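Local coordinates for aluminum resistance protein (PDB 3I16) that probably acts as a pyridoxal-5'-phosphate-dependent carbon-sulfur lyase of the methionine gamma-lyase family, with a likely role in aluminium resistance, at residues V217-G222 against T227-D232; A80-V85 against G254-G259; C205-R210 against G234-A239; S201-V206 against I213-D218; K35-I40 against I300-L305. One frame throughout, in Å; residues are numbered along the deposited sequence. Where two conformers were deposited one is given.

Contact 1 (V217-G222 against T227-D232); sequences VDNCYG and TKEPTD. With PLP (pyridoxal-5'-phosphate), chain J.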
# COMPACT_ATOMS: atom_id res chain seq x y z
N VAL B 217 25.26 21.85 1.18
CA VAL B 217 26.00 20.60 1.37
C VAL B 217 25.21 19.39 0.93
O VAL B 217 24.05 19.19 1.31
CB VAL B 217 26.39 20.37 2.85
CG1 VAL B 217 27.24 19.08 2.97
CG2 VAL B 217 27.15 21.58 3.39
N ASP B 218 25.86 18.59 0.10
CA ASP B 218 25.41 17.26 -0.33
C ASP B 218 25.80 16.40 0.85
O ASP B 218 26.99 16.10 1.04
CB ASP B 218 26.18 16.84 -1.59
CG ASP B 218 25.96 15.38 -2.00
OD1 ASP B 218 25.34 14.60 -1.26
OD2 ASP B 218 26.42 15.05 -3.11
N ASN B 219 24.82 16.00 1.64
CA ASN B 219 25.02 15.28 2.88
C ASN B 219 24.92 13.76 2.76
O ASN B 219 25.06 13.06 3.77
CB ASN B 219 24.01 15.79 3.93
CG ASN B 219 24.50 15.61 5.36
OD1 ASN B 219 25.69 15.80 5.62
ND2 ASN B 219 23.61 15.25 6.28
N CYS B 220 24.65 13.24 1.57
CA CYS B 220 24.53 11.79 1.37
C CYS B 220 25.64 10.99 2.04
O CYS B 220 26.82 11.30 1.85
CB CYS B 220 24.58 11.45 -0.10
SG CYS B 220 23.08 11.84 -0.99
N TYR B 221 25.23 9.97 2.80
CA TYR B 221 26.12 9.04 3.54
C TYR B 221 26.71 9.54 4.84
O TYR B 221 27.30 8.76 5.58
CB TYR B 221 27.25 8.52 2.67
CG TYR B 221 26.83 7.61 1.53
CD1 TYR B 221 26.21 6.39 1.79
CD2 TYR B 221 27.13 7.93 0.23
CE1 TYR B 221 25.87 5.55 0.78
CE2 TYR B 221 26.80 7.08 -0.79
CZ TYR B 221 26.18 5.91 -0.51
OH TYR B 221 25.86 5.10 -1.56
N GLY B 222 26.53 10.82 5.15
CA GLY B 222 27.08 11.41 6.37
C GLY B 222 26.14 11.54 7.53
O GLY B 222 26.57 11.88 8.63
N THR B 227 27.65 13.86 16.07
CA THR B 227 26.54 14.39 16.83
C THR B 227 26.03 15.68 16.18
O THR B 227 24.92 16.13 16.49
CB THR B 227 26.92 14.67 18.29
OG1 THR B 227 28.02 15.58 18.32
CG2 THR B 227 27.32 13.39 19.00
N LYS B 228 26.85 16.28 15.32
CA LYS B 228 26.45 17.45 14.54
C LYS B 228 26.26 17.11 13.06
O LYS B 228 26.82 16.14 12.55
CB LYS B 228 27.52 18.55 14.63
CG LYS B 228 27.68 19.18 15.99
CD LYS B 228 28.54 20.43 15.93
CE LYS B 228 28.52 21.18 17.24
NZ LYS B 228 28.99 20.31 18.33
N GLU B 229 25.47 17.93 12.38
CA GLU B 229 25.27 17.83 10.94
C GLU B 229 25.76 19.16 10.34
O GLU B 229 26.07 20.11 11.08
CB GLU B 229 23.81 17.55 10.63
CG GLU B 229 23.33 16.15 11.10
CD GLU B 229 23.97 14.99 10.35
OE1 GLU B 229 24.32 15.15 9.17
OE2 GLU B 229 24.09 13.88 10.94
N PRO B 230 25.85 19.24 9.00
CA PRO B 230 26.39 20.49 8.43
C PRO B 230 25.55 21.71 8.76
O PRO B 230 26.09 22.82 8.80
CB PRO B 230 26.39 20.22 6.93
CG PRO B 230 26.51 18.75 6.82
CD PRO B 230 25.70 18.20 7.98
N THR B 231 24.26 21.52 9.02
CA THR B 231 23.37 22.61 9.38
C THR B 231 23.68 23.17 10.78
O THR B 231 23.23 24.26 11.12
CB THR B 231 21.90 22.15 9.28
OG1 THR B 231 21.77 20.89 9.94
CG2 THR B 231 21.48 21.97 7.81
N ASP B 232 24.41 22.42 11.60
CA ASP B 232 24.82 22.86 12.92
C ASP B 232 26.11 23.69 12.82
O ASP B 232 26.51 24.29 13.81
CB ASP B 232 25.04 21.66 13.87
CG ASP B 232 23.78 20.88 14.13
OD1 ASP B 232 22.80 21.52 14.54
OD2 ASP B 232 23.76 19.65 13.91
N1 PLP J . 26.18 12.66 -3.79
C2 PLP J . 27.03 11.72 -3.27
C2A PLP J . 28.38 12.12 -2.77
C3 PLP J . 26.59 10.39 -3.21
O3 PLP J . 27.43 9.45 -2.68
C4 PLP J . 25.33 10.03 -3.69
C5 PLP J . 24.48 11.00 -4.22
C6 PLP J . 24.93 12.31 -4.25
C5A PLP J . 23.08 10.72 -4.73
O4P PLP J . 23.03 9.57 -5.52
P PLP J . 21.66 8.84 -6.03
O1P PLP J . 20.63 8.58 -4.95
O2P PLP J . 22.17 7.50 -6.50
O3P PLP J . 21.04 9.69 -7.13
O HOH W 1 26.92 13.79 11.09
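The wall of the pyridoxal-5'-phosphate (PLP) pocket is backed here by Asn219, which meets Glu229 and Pro230 of the following loop. Asn219 ND2 gives a hydrogen bond to Glu229 OE1, 3.0 Å long and nearly straight at 171°. The acceptor lies in the amide plane. The donor reaches OE1 on its anti side, 30° out of the carboxylate plane, and the two flat groups stand 81° apart. Arg184 hydrogen-bonds Asn219 OD1 and makes a salt bridge to Glu229 OE1, while Glu229 OE2 accepts from Phe224 N. Asn219 OD1 also lies against the proline ring, 3.3 Å from Pro230 CG. Val217 packs across the same ring, with its CG2 3.9 Å from Pro230 CB. A water lies within hydrogen-bonding distance of both Gly222 O and Lys228 O. On the cofactor side, Asp218 OD2 accepts a very short bond of 2.5 Å from N1 of PLP. Asp218 OD1 accepts from Cys220 N at 3.2 Å, an Asx turn that steadies the carboxylate. The arrangement is as in other fold-type I PLP enzymes, where an aspartate faces the pyridine nitrogen. Strand 214-218 ends at this site. Pro230 also touches Ile238 of strand 237-241 and Ile196 and Ile199 of helix 196-209.

Contact 2 (A80-V85 against G254-G259); sequences AVYARV and GGYLAG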
# COMPACT_ATOMS: atom_id res chain seq x y z
N ALA B 80 8.71 18.83 9.85
CA ALA B 80 8.99 19.50 11.11
C ALA B 80 9.93 18.68 11.98
O ALA B 80 10.83 19.24 12.62
CB ALA B 80 7.67 19.81 11.87
N VAL B 81 9.71 17.37 12.03
CA VAL B 81 10.62 16.49 12.78
C VAL B 81 12.04 16.56 12.20
O VAL B 81 13.02 16.66 12.95
CB VAL B 81 10.13 15.03 12.82
CG1 VAL B 81 11.19 14.10 13.38
CG2 VAL B 81 8.84 14.93 13.65
N TYR B 82 12.16 16.50 10.87
CA TYR B 82 13.47 16.57 10.20
C TYR B 82 14.18 17.89 10.53
O TYR B 82 15.39 17.91 10.80
CB TYR B 82 13.34 16.41 8.67
CG TYR B 82 13.63 15.04 8.11
CD1 TYR B 82 12.83 13.95 8.41
CD2 TYR B 82 14.70 14.84 7.23
CE1 TYR B 82 13.12 12.69 7.90
CE2 TYR B 82 14.98 13.57 6.70
CZ TYR B 82 14.18 12.51 7.03
OH TYR B 82 14.44 11.27 6.49
N ALA B 83 13.43 18.97 10.48
CA ALA B 83 13.93 20.32 10.76
C ALA B 83 14.47 20.45 12.18
O ALA B 83 15.55 21.04 12.39
CB ALA B 83 12.85 21.37 10.46
N ARG B 84 13.78 19.83 13.15
CA ARG B 84 14.29 19.78 14.51
C ARG B 84 15.56 18.94 14.62
O ARG B 84 16.49 19.34 15.32
CB ARG B 84 13.25 19.23 15.48
CG ARG B 84 12.15 20.22 15.77
CD ARG B 84 11.08 19.61 16.63
NE ARG B 84 9.99 20.56 16.83
CZ ARG B 84 10.00 21.50 17.76
NH1 ARG B 84 11.02 21.64 18.61
NH2 ARG B 84 8.95 22.31 17.86
N VAL B 85 15.61 17.78 13.95
CA VAL B 85 16.80 16.91 14.00
C VAL B 85 18.04 17.63 13.48
O VAL B 85 19.11 17.56 14.09
CB VAL B 85 16.60 15.60 13.20
CG1 VAL B 85 17.93 14.88 12.99
CG2 VAL B 85 15.60 14.68 13.89
N GLY B 254 12.69 8.24 -2.06
CA GLY B 254 12.58 9.64 -1.66
C GLY B 254 13.86 10.36 -1.33
O GLY B 254 14.95 9.80 -1.41
N GLY B 255 13.70 11.62 -0.94
CA GLY B 255 14.80 12.47 -0.56
C GLY B 255 14.41 13.50 0.47
O GLY B 255 13.22 13.69 0.79
N TYR B 256 15.42 14.15 1.03
CA TYR B 256 15.15 15.21 1.96
C TYR B 256 16.09 16.37 1.70
O TYR B 256 17.14 16.22 1.07
CB TYR B 256 15.35 14.76 3.42
CG TYR B 256 16.82 14.63 3.79
CD1 TYR B 256 17.54 13.48 3.48
CD2 TYR B 256 17.50 15.66 4.44
CE1 TYR B 256 18.88 13.35 3.80
CE2 TYR B 256 18.87 15.53 4.78
CZ TYR B 256 19.54 14.37 4.45
OH TYR B 256 20.89 14.22 4.76
N LEU B 257 15.64 17.53 2.15
CA LEU B 257 16.48 18.71 2.26
C LEU B 257 16.12 19.35 3.58
O LEU B 257 14.99 19.21 4.06
CB LEU B 257 16.31 19.71 1.13
CG LEU B 257 16.71 19.23 -0.26
CD1 LEU B 257 15.46 18.70 -0.95
CD2 LEU B 257 17.33 20.39 -1.07
N ALA B 258 17.08 20.04 4.18
CA ALA B 258 16.84 20.73 5.43
C ALA B 258 17.61 22.04 5.34
O ALA B 258 18.72 22.07 4.77
CB ALA B 258 17.30 19.88 6.61
N GLY B 259 17.02 23.12 5.85
CA GLY B 259 17.70 24.39 5.77
C GLY B 259 16.80 25.59 6.01
O GLY B 259 15.76 25.47 6.63
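Two tyrosines make this buried aromatic contact, which sets helix 73-86 against strand 255-259 near one margin of the seven-stranded sheet. Tyr82 comes from the helix and Tyr256 from the strand, and both begin their side chains toward the other segment. The closest pair is Tyr82 CE2 with Tyr256 CB, at 3.5 Å. The same CE2 atom lies 3.6 Å from Tyr256 CG, so one corner of the helix tyrosine rests where the other ring joins its backbone. Tyr256 CD2 lies in the plane of the Tyr82 ring, at its edge. The ring centroids are 5.5 Å apart and the planes meet at 52°, an oblique pair. Tyr256 has its CG between the backbone N and the carbonyl carbon (chi1 75°), which swings its ring across toward strand 237-241, with Tyr82 at its CB end. The sheet is the mixed sheet of the large PLP-binding domain of a fold-type I enzyme. Strand 255-259 runs antiparallel to both its neighbours there, 90-94 and 237-241. Tyr82 also packs on Ala91 and Val93 of strand 90-94. Phe86 meets the Tyr256 ring at a small angle between planes. Tyr256 OH is hydrogen-bonded to Glu223 and to Asn219 ND2.

Contact 3 (C205-R210 against G234-A239); sequences CVKNIR and GADLIA
Lys207 and Asp236 form a salt bridge at the protein surface, with Lys207 NZ 2.9 Å from Asp236 OD2. The two side chains approach from opposite directions. The ammonium group meets the syn lone pair of OD2, on the side of the other oxygen, and Lys207 NZ is 3.4 Å from Asp236 OD1. Lys207 CE also lies close, 3.5 Å from Asp236 OD2. The lysine chain bends once, at chi2 (-67°), and is then fully extended, which carries NZ across to the carboxylate. Three acceptors share this ammonium group: Asp236 OD2, and the backbone oxygens of Lys211 and Ile213. Asp236 OD2 is likewise used twice, since it also accepts from Cys215 N. The pair therefore ties helix 196-209 to the start of strand 214-218 as well as to the turn before strand 237-241. These strands are parallel neighbours in the central sheet of the PLP-dependent transferase fold, and the helix precedes the first of them. Val206 O accepts from both Ile209 N and Arg210 N, at 3.0 and 3.1 Å. Arg210 NH1 bonds to Leu171 O and NH2 to Ile177 O.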
# COMPACT_ATOMS: atom_id res chain seq x y z
N CYS B 205 34.77 30.54 5.99
CA CYS B 205 35.57 31.19 4.97
C CYS B 205 34.69 31.91 3.92
O CYS B 205 34.94 33.08 3.57
CB CYS B 205 36.44 30.12 4.32
SG CYS B 205 37.38 30.65 2.93
N VAL B 206 33.69 31.21 3.41
CA VAL B 206 32.80 31.77 2.39
C VAL B 206 32.01 32.99 2.89
O VAL B 206 31.98 34.04 2.24
CB VAL B 206 31.81 30.69 1.87
CG1 VAL B 206 30.68 31.32 1.00
CG2 VAL B 206 32.56 29.60 1.12
N LYS B 207 31.37 32.83 4.06
CA LYS B 207 30.57 33.88 4.67
C LYS B 207 31.42 35.12 5.03
O LYS B 207 30.93 36.24 5.06
CB LYS B 207 29.89 33.35 5.94
CG LYS B 207 28.88 32.23 5.75
CD LYS B 207 27.66 32.66 5.02
CE LYS B 207 26.67 31.52 4.93
NZ LYS B 207 25.45 31.94 4.22
N ASN B 208 32.71 34.90 5.30
CA ASN B 208 33.60 36.03 5.59
C ASN B 208 33.84 36.89 4.35
O ASN B 208 34.20 38.06 4.48
CB ASN B 208 34.94 35.55 6.16
CG ASN B 208 35.83 36.70 6.53
OD1 ASN B 208 35.44 37.58 7.31
ND2 ASN B 208 37.04 36.73 5.96
N ILE B 209 33.67 36.33 3.15
CA ILE B 209 33.81 37.09 1.91
C ILE B 209 32.46 37.76 1.63
O ILE B 209 32.42 38.97 1.45
CB ILE B 209 34.27 36.22 0.73
CG1 ILE B 209 35.63 35.58 1.03
CG2 ILE B 209 34.38 37.03 -0.54
CD1 ILE B 209 36.71 36.52 1.55
N ARG B 210 31.39 36.98 1.57
CA ARG B 210 30.02 37.50 1.42
C ARG B 210 29.01 36.66 2.21
O ARG B 210 28.80 35.47 1.91
CB ARG B 210 29.58 37.60 -0.04
CG ARG B 210 30.34 38.62 -0.87
CD ARG B 210 29.70 38.83 -2.22
NE ARG B 210 29.73 37.64 -3.07
CZ ARG B 210 30.79 37.21 -3.77
NH1 ARG B 210 31.96 37.85 -3.72
NH2 ARG B 210 30.68 36.11 -4.50
N GLY B 234 26.64 26.01 10.12
CA GLY B 234 26.39 27.12 9.19
C GLY B 234 25.87 26.82 7.78
O GLY B 234 25.74 27.75 7.00
N ALA B 235 25.59 25.57 7.44
CA ALA B 235 25.07 25.24 6.12
C ALA B 235 23.68 25.85 6.01
O ALA B 235 22.89 25.75 6.94
CB ALA B 235 24.99 23.72 5.93
N ASP B 236 23.38 26.49 4.88
CA ASP B 236 22.06 27.06 4.64
C ASP B 236 21.09 26.00 4.16
O ASP B 236 19.87 26.14 4.30
CB ASP B 236 22.17 28.17 3.58
CG ASP B 236 23.05 29.33 4.03
OD1 ASP B 236 22.63 30.08 4.91
OD2 ASP B 236 24.16 29.49 3.51
N LEU B 237 21.63 24.96 3.55
CA LEU B 237 20.80 23.93 2.95
C LEU B 237 21.63 22.68 2.75
O LEU B 237 22.81 22.76 2.39
CB LEU B 237 20.27 24.41 1.59
CG LEU B 237 19.33 23.53 0.76
CD1 LEU B 237 17.98 23.35 1.44
CD2 LEU B 237 19.09 24.13 -0.65
N ILE B 238 21.01 21.53 2.99
CA ILE B 238 21.63 20.24 2.80
C ILE B 238 20.61 19.39 2.11
O ILE B 238 19.42 19.67 2.18
CB ILE B 238 22.06 19.54 4.12
CG1 ILE B 238 20.87 19.24 5.05
CG2 ILE B 238 23.11 20.37 4.84
CD1 ILE B 238 21.26 18.43 6.28
N ALA B 239 21.08 18.34 1.44
CA ALA B 239 20.20 17.41 0.76
C ALA B 239 20.75 16.02 0.85
O ALA B 239 21.98 15.85 0.95
CB ALA B 239 20.03 17.80 -0.72

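Contact 4 (S201-V206 against I213-D218); sequences SIVDCV and IICFVD. With PLP (pyridoxal-5'-phosphate), chain J.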
# COMPACT_ATOMS: atom_id res chain seq x y z
N SER B 201 34.89 25.04 8.49
CA SER B 201 35.95 25.93 8.02
C SER B 201 35.60 26.51 6.64
O SER B 201 35.89 27.66 6.39
CB SER B 201 37.33 25.24 8.01
OG SER B 201 37.39 24.32 6.95
N ILE B 202 34.96 25.74 5.76
CA ILE B 202 34.54 26.25 4.45
C ILE B 202 33.42 27.30 4.61
O ILE B 202 33.49 28.41 4.05
CB ILE B 202 34.06 25.12 3.48
CG1 ILE B 202 35.21 24.16 3.12
CG2 ILE B 202 33.44 25.74 2.23
CD1 ILE B 202 34.74 22.85 2.42
N VAL B 203 32.41 26.97 5.40
CA VAL B 203 31.31 27.93 5.61
C VAL B 203 31.84 29.25 6.17
O VAL B 203 31.57 30.32 5.58
CB VAL B 203 30.20 27.35 6.47
CG1 VAL B 203 29.12 28.40 6.74
CG2 VAL B 203 29.62 26.14 5.78
N ASP B 204 32.62 29.19 7.25
CA ASP B 204 33.19 30.42 7.83
C ASP B 204 34.00 31.23 6.81
O ASP B 204 33.93 32.46 6.77
CB ASP B 204 34.06 30.11 9.05
CG ASP B 204 33.25 29.59 10.21
OD1 ASP B 204 32.02 29.66 10.14
OD2 ASP B 204 33.85 29.12 11.19
N CYS B 205 34.77 30.54 5.99
CA CYS B 205 35.57 31.19 4.97
C CYS B 205 34.69 31.91 3.92
O CYS B 205 34.94 33.08 3.57
CB CYS B 205 36.44 30.12 4.32
SG CYS B 205 37.38 30.65 2.93
N VAL B 206 33.69 31.21 3.41
CA VAL B 206 32.80 31.77 2.39
C VAL B 206 32.01 32.99 2.89
O VAL B 206 31.98 34.04 2.24
CB VAL B 206 31.81 30.69 1.87
CG1 VAL B 206 30.68 31.32 1.00
CG2 VAL B 206 32.56 29.60 1.12
N ILE B 213 26.10 34.44 0.43
CA ILE B 213 26.36 33.23 -0.38
C ILE B 213 25.69 32.01 0.27
O ILE B 213 25.86 31.75 1.46
CB ILE B 213 27.90 32.99 -0.59
CG1 ILE B 213 28.54 34.17 -1.33
CG2 ILE B 213 28.16 31.71 -1.38
CD1 ILE B 213 30.07 34.20 -1.27
N ILE B 214 24.86 31.30 -0.48
CA ILE B 214 24.21 30.11 0.06
C ILE B 214 25.26 28.99 0.15
O ILE B 214 25.95 28.67 -0.83
CB ILE B 214 23.05 29.64 -0.84
CG1 ILE B 214 21.96 30.71 -0.91
CG2 ILE B 214 22.44 28.32 -0.35
CD1 ILE B 214 21.47 31.21 0.47
N CYS B 215 25.42 28.44 1.35
CA CYS B 215 26.30 27.30 1.54
C CYS B 215 25.47 26.02 1.54
O CYS B 215 24.72 25.75 2.48
CB CYS B 215 27.09 27.48 2.82
SG CYS B 215 28.40 28.74 2.59
N PHE B 216 25.58 25.28 0.44
CA PHE B 216 24.84 24.05 0.20
C PHE B 216 25.70 22.79 0.35
O PHE B 216 26.73 22.66 -0.29
CB PHE B 216 24.21 24.10 -1.20
CG PHE B 216 23.51 22.84 -1.62
CD1 PHE B 216 22.49 22.30 -0.83
CD2 PHE B 216 23.79 22.23 -2.83
CE1 PHE B 216 21.83 21.14 -1.21
CE2 PHE B 216 23.11 21.07 -3.24
CZ PHE B 216 22.13 20.53 -2.44
N VAL B 217 25.26 21.85 1.18
CA VAL B 217 26.00 20.60 1.37
C VAL B 217 25.21 19.39 0.93
O VAL B 217 24.05 19.19 1.31
CB VAL B 217 26.39 20.37 2.85
CG1 VAL B 217 27.24 19.08 2.97
CG2 VAL B 217 27.15 21.58 3.39
N ASP B 218 25.86 18.59 0.10
CA ASP B 218 25.41 17.26 -0.33
C ASP B 218 25.80 16.40 0.85
O ASP B 218 26.99 16.10 1.04
CB ASP B 218 26.18 16.84 -1.59
CG ASP B 218 25.96 15.38 -2.00
OD1 ASP B 218 25.34 14.60 -1.26
OD2 ASP B 218 26.42 15.05 -3.11
N1 PLP J . 26.18 12.66 -3.79
C2 PLP J . 27.03 11.72 -3.27
C2A PLP J . 28.38 12.12 -2.77
C3 PLP J . 26.59 10.39 -3.21
O3 PLP J . 27.43 9.45 -2.68
C4 PLP J . 25.33 10.03 -3.69
C5 PLP J . 24.48 11.00 -4.22
C6 PLP J . 24.93 12.31 -4.25
C5A PLP J . 23.08 10.72 -4.73
O4P PLP J . 23.03 9.57 -5.52
P PLP J . 21.66 8.84 -6.03
O1P PLP J . 20.63 8.58 -4.95
O2P PLP J . 22.17 7.50 -6.50
O3P PLP J . 21.04 9.69 -7.13
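Ile213 meets Val206 first, just before strand 214-218 begins. Its CG2 methyl is 3.5 Å from Val206 CG1, tighter than usual for two carbons. The side chains cross at about a right angle. Ile213 CD1 reaches the same methyl, 3.7 Å from Val206 CG1, so two ends of the isoleucine close round one valine branch. Val206 puts that branch anti to its backbone N (chi1 169°), where it meets Ile213 and Cys215. Ile214 starts its side chain away from the helix. Cys215 turns back toward it and sits between two valines. Its SG is 3.8 Å from Val206 CG1, and its CB is 4.1 Å from Val203 CG2. This is an apolar contact with no hydrogen bond between the segments. Phe216 falls on the other side of the sheet, where it packs on Leu104, Ala107 and Leu108 of helix 100-111. Further along, the strand leads to Asp218 at the cofactor. The helix and strand belong to the beta-alpha-beta unit of strand 177-183, helix 196-209 and strand 214-218. Val206 and Ile213 both also touch Val180 of strand 177-183 and Leu171 of helix 164-173. The contact thus lies where two helices pack on one face of the central sheet.

Contact 5 (K35-I40 against I300-L305); sequences KILDDI and ISMEAL. With EDO (1,2-ethanediol), chain L.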
# COMPACT_ATOMS: atom_id res chain seq x y z
N LYS B 35 33.65 1.81 20.44
CA LYS B 35 33.17 2.47 21.66
C LYS B 35 32.80 3.94 21.38
O LYS B 35 31.77 4.47 21.82
CB LYS B 35 34.25 2.40 22.76
CG LYS B 35 34.64 0.97 23.19
CD LYS B 35 35.87 0.98 24.14
N ILE B 36 33.68 4.57 20.61
CA ILE B 36 33.52 5.97 20.19
C ILE B 36 32.20 6.13 19.44
O ILE B 36 31.42 7.08 19.67
CB ILE B 36 34.66 6.37 19.22
CG1 ILE B 36 36.02 6.38 19.93
CG2 ILE B 36 34.38 7.71 18.60
CD1 ILE B 36 36.69 5.01 20.08
N LEU B 37 31.93 5.19 18.55
CA LEU B 37 30.72 5.20 17.75
C LEU B 37 29.46 5.05 18.59
O LEU B 37 28.45 5.70 18.32
CB LEU B 37 30.78 4.11 16.67
CG LEU B 37 31.99 4.14 15.71
CD1 LEU B 37 31.85 3.07 14.64
CD2 LEU B 37 32.21 5.52 15.06
N ASP B 38 29.50 4.21 19.62
CA ASP B 38 28.33 4.02 20.47
C ASP B 38 27.96 5.28 21.27
O ASP B 38 26.76 5.54 21.51
CB ASP B 38 28.54 2.84 21.41
CG ASP B 38 28.70 1.52 20.66
OD1 ASP B 38 28.36 1.43 19.46
OD2 ASP B 38 29.14 0.55 21.28
N ASP B 39 28.97 6.07 21.65
CA ASP B 39 28.76 7.33 22.40
C ASP B 39 28.03 8.30 21.50
O ASP B 39 27.09 8.96 21.95
CB ASP B 39 30.09 7.94 22.88
CG ASP B 39 30.86 7.02 23.82
OD1 ASP B 39 30.22 6.17 24.47
OD2 ASP B 39 32.10 7.14 23.93
N ILE B 40 28.45 8.37 20.24
CA ILE B 40 27.80 9.23 19.23
C ILE B 40 26.36 8.74 18.96
O ILE B 40 25.43 9.53 18.91
CB ILE B 40 28.63 9.28 17.94
CG1 ILE B 40 29.96 10.01 18.17
CG2 ILE B 40 27.89 9.98 16.81
CD1 ILE B 40 30.98 9.76 17.05
N ILE B 300 21.13 2.12 12.71
CA ILE B 300 21.46 1.40 11.47
C ILE B 300 22.67 2.05 10.82
O ILE B 300 23.49 1.36 10.24
CB ILE B 300 20.26 1.34 10.46
CG1 ILE B 300 19.03 0.61 11.04
CG2 ILE B 300 20.66 0.65 9.14
CD1 ILE B 300 19.20 -0.85 11.31
N SER B 301 22.74 3.38 10.85
CA SER B 301 23.91 4.11 10.30
C SER B 301 25.22 3.59 10.92
O SER B 301 26.20 3.38 10.22
CB SER B 301 23.78 5.63 10.51
OG SER B 301 22.72 6.19 9.73
N MSE B 302 25.23 3.37 12.23
CA MSE B 302 26.43 2.85 12.89
C MSE B 302 26.70 1.34 12.65
O MSE B 302 27.86 0.88 12.75
CB MSE B 302 26.40 3.18 14.36
CG MSE B 302 26.50 4.67 14.62
SE MSE B 302 28.12 5.43 13.74
CE MSE B 302 28.20 7.05 14.80
N GLU B 303 25.65 0.57 12.38
CA GLU B 303 25.84 -0.83 12.01
C GLU B 303 26.65 -0.85 10.71
O GLU B 303 27.60 -1.61 10.59
CB GLU B 303 24.50 -1.54 11.80
CG GLU B 303 23.66 -1.73 13.05
CD GLU B 303 24.36 -2.56 14.12
OE1 GLU B 303 24.90 -3.65 13.81
OE2 GLU B 303 24.35 -2.14 15.28
N ALA B 304 26.27 -0.00 9.75
CA ALA B 304 26.97 0.09 8.47
C ALA B 304 28.40 0.57 8.65
O ALA B 304 29.33 0.05 8.01
CB ALA B 304 26.21 1.02 7.49
N LEU B 305 28.58 1.57 9.50
CA LEU B 305 29.91 2.12 9.70
C LEU B 305 30.85 1.10 10.36
O LEU B 305 32.02 1.03 9.99
CB LEU B 305 29.87 3.40 10.52
CG LEU B 305 31.22 4.09 10.60
CD1 LEU B 305 31.61 4.56 9.20
CD2 LEU B 305 31.15 5.21 11.58
C1 EDO L . 26.96 -4.53 16.34
O1 EDO L . 25.74 -4.99 15.75
C2 EDO L . 26.69 -3.62 17.53
O2 EDO L . 26.24 -2.31 17.15
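Met302, a selenomethionine in this model, and Leu37 have the most surface buried where helix 17-54 packs against helix 287-318. Their CA atoms are also the nearest pair across the contact, 6.9 Å apart. Met302 bends at chi2 (-55°) and then runs out to its methyl, which reaches the other helix. Its CE lies 3.6 Å from Ile40 CG2 and 3.8 Å from the backbone Leu37 O. The Met302 side chain meets Ile40 roughly perpendicular to it. One atom back along the side chain, Met302 SE lies 4.2 Å from Leu37 CB. The methionine therefore lies against Leu37 at its selenium and against Ile40 at its tip. Leu37 sends its two methyls beyond Met302 to Leu305. Leu37 CD2 is 3.7 Å from Leu305 CD2, and Leu37 CD1 is 3.8 Å from the same atom, so both branches meet one methyl. No hydrogen bond joins the two segments. At one margin, Asp38 makes a salt bridge with Lys306, one residue beyond the second segment. Glu303 holds a 1,2-ethanediol, likely a crystallisation additive, through both carboxylate oxygens. Asp39 of the first helix bonds to Gly1 N of a neighbouring subunit. The short segments run nearly antiparallel, at 166°, with their axes 10.4 Å apart. Apolar side chains thus join the N-terminal helix 17-54 to the helix leading into the C-terminal antiparallel sheet, consistent with a fold-type I PLP enzyme.

How the contacts relate
From the N terminus, helix 17-54 enters first and contact 5 closes the longest loop, back from helix 287-318. The other four contacts nest inside it. Contact 2 comes next, from helix 73-86 to strand 255-259, and encloses contacts 1, 3 and 4. Contacts 3 and 4 start from the same helix, 196-209, and share Cys205 and Val206. Contact 4 closes first, on strand 214-218. Contact 1 begins where contact 4 ends, sharing Val217 and Asp218, and is nested within contact 3, which closes at strand 237-241. Contacts 1 to 4 gather round one sheet, while contact 5 pairs two long helices and touches contact 1 through Ile40 and Thr227.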